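Local coordinates for protein Protease/Reverse transcriptase/ribonuclease H (Eastern chimpanzee simian foamy virus, PDB 7KSF) that combines an aspartic protease, a reverse transcriptase and a ribonuclease H in one chain, probably serving polyprotein processing and copying of the foamy-virus RNA genome into DNA, at residues A[148-153]-A[257-262]. The protein carries 1 engineered substitution. Numbering follows the deposited sequence.
Sequences PHNIAT and PITPES
The H149 imidazole turns an edge to P257: CD2 lies 3.6 Å from P257 O, which sits near the ring plane rather than over a face. Beyond the two segments, the H256 ring meets it at about 60° between planes, and L290 of helix 287-299 touches both H149 and I151. The motif is an isolated parallel beta bridge between H149 and I258, joining the loop before helix 171-184 to the loop before strand 268-270 of the reverse transcriptase. Its evidence is a pair of backbone bonds by which H149 grips the residues before and after I258. H149 N donates to P257 O over 3.0 Å, with 165° at the hydrogen and the donor in the carbonyl plane on a lone pair. T259 N donates to H149 O over 2.6 Å, lying slightly out of the H149 carbonyl plane. P148 CA also directs a CA-H...O contact to P257 O.

Past the bridge, the second loop bends into a reverse turn, closed by S262 N to T259 O, which brings S262 back against the first loop. With CG anti to the backbone N (chi1 -171°), the N150 side chain runs alongside that of T259, the two pointing the same way, and OD1 comes within 3.3 Å of T259 CG2. I151 presents CG1 to S262 CB at 3.7 Å, while its CD1 meets the end of I258, CD1 to CD1, at 4.1 Å. The A152 methyl leans on the serine hydroxyl, and the same S262 OG accepts a weak hydrogen bond from I151 N at 3.4 Å.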
# COMPACT_ATOMS: atom_id res chain seq x y z
N PRO A 148 26.47 -17.77 2.08
CA PRO A 148 26.18 -16.97 0.89
C PRO A 148 25.58 -17.80 -0.23
O PRO A 148 25.92 -18.97 -0.42
CB PRO A 148 27.56 -16.41 0.50
CG PRO A 148 28.34 -16.42 1.77
CD PRO A 148 27.87 -17.64 2.52
N HIS A 149 24.68 -17.17 -0.98
CA HIS A 149 23.95 -17.85 -2.05
C HIS A 149 24.78 -17.92 -3.32
O HIS A 149 25.60 -17.04 -3.61
CB HIS A 149 22.64 -17.13 -2.34
CG HIS A 149 21.69 -17.09 -1.18
ND1 HIS A 149 20.45 -17.69 -1.22
CD2 HIS A 149 21.79 -16.53 0.04
CE1 HIS A 149 19.83 -17.50 -0.07
NE2 HIS A 149 20.62 -16.80 0.72
N ASN A 150 24.56 -18.98 -4.08
CA ASN A 150 25.15 -19.15 -5.41
C ASN A 150 24.04 -18.99 -6.43
O ASN A 150 23.12 -19.81 -6.49
CB ASN A 150 25.83 -20.51 -5.54
CG ASN A 150 26.63 -20.64 -6.83
OD1 ASN A 150 27.80 -20.26 -6.88
ND2 ASN A 150 26.00 -21.17 -7.87
N ILE A 151 24.13 -17.94 -7.23
CA ILE A 151 23.13 -17.65 -8.25
C ILE A 151 23.70 -17.83 -9.65
O ILE A 151 23.15 -17.29 -10.62
CB ILE A 151 22.54 -16.24 -8.07
CG1 ILE A 151 23.62 -15.18 -8.26
CG2 ILE A 151 21.91 -16.10 -6.69
CD1 ILE A 151 23.10 -13.76 -8.22
N ALA A 152 24.79 -18.58 -9.78
CA ALA A 152 25.43 -18.79 -11.08
C ALA A 152 24.96 -20.09 -11.72
O ALA A 152 25.76 -20.89 -12.20
CB ALA A 152 26.94 -18.78 -10.92
N THR A 153 23.65 -20.31 -11.71
CA THR A 153 23.05 -21.49 -12.33
C THR A 153 22.81 -21.23 -13.81
O THR A 153 22.38 -20.14 -14.21
CB THR A 153 21.73 -21.85 -11.65
OG1 THR A 153 20.82 -20.75 -11.74
CG2 THR A 153 21.96 -22.18 -10.18
N PRO A 257 23.80 -12.10 1.34
CA PRO A 257 24.96 -11.98 0.45
C PRO A 257 25.04 -13.15 -0.52
O PRO A 257 24.60 -14.27 -0.23
CB PRO A 257 26.15 -11.99 1.42
CG PRO A 257 25.68 -12.81 2.56
CD PRO A 257 24.19 -12.56 2.69
N ILE A 258 25.60 -12.87 -1.69
CA ILE A 258 25.82 -13.88 -2.70
C ILE A 258 27.29 -14.27 -2.70
O ILE A 258 28.14 -13.58 -2.14
CB ILE A 258 25.36 -13.40 -4.10
CG1 ILE A 258 26.32 -12.34 -4.64
CG2 ILE A 258 23.95 -12.86 -4.04
CD1 ILE A 258 25.97 -11.87 -6.04
N THR A 259 27.60 -15.40 -3.34
CA THR A 259 28.95 -15.91 -3.36
C THR A 259 29.86 -15.01 -4.19
O THR A 259 29.42 -14.41 -5.18
CB THR A 259 28.98 -17.34 -3.91
OG1 THR A 259 30.33 -17.83 -3.90
CG2 THR A 259 28.45 -17.38 -5.32
N PRO A 260 31.14 -14.94 -3.58
CA PRO A 260 32.06 -14.07 -4.33
C PRO A 260 32.19 -14.43 -5.80
O PRO A 260 32.51 -13.56 -6.61
CB PRO A 260 33.38 -14.25 -3.57
CG PRO A 260 32.97 -14.62 -2.18
CD PRO A 260 31.75 -15.48 -2.36
N GLU A 261 31.95 -15.69 -6.17
CA GLU A 261 32.03 -16.07 -7.57
C GLU A 261 30.89 -15.45 -8.39
O GLU A 261 31.07 -15.19 -9.58
CB GLU A 261 32.01 -17.59 -7.70
CG GLU A 261 32.22 -18.10 -9.12
CD GLU A 261 32.26 -19.61 -9.20
OE1 GLU A 261 32.13 -20.26 -8.14
OE2 GLU A 261 32.44 -20.15 -10.32
N SER A 262 29.74 -15.21 -7.77
CA SER A 262 28.56 -14.73 -8.48
C SER A 262 28.49 -13.22 -8.59
O SER A 262 27.48 -12.70 -9.10
CB SER A 262 27.28 -15.23 -7.79
OG SER A 262 27.14 -16.63 -7.92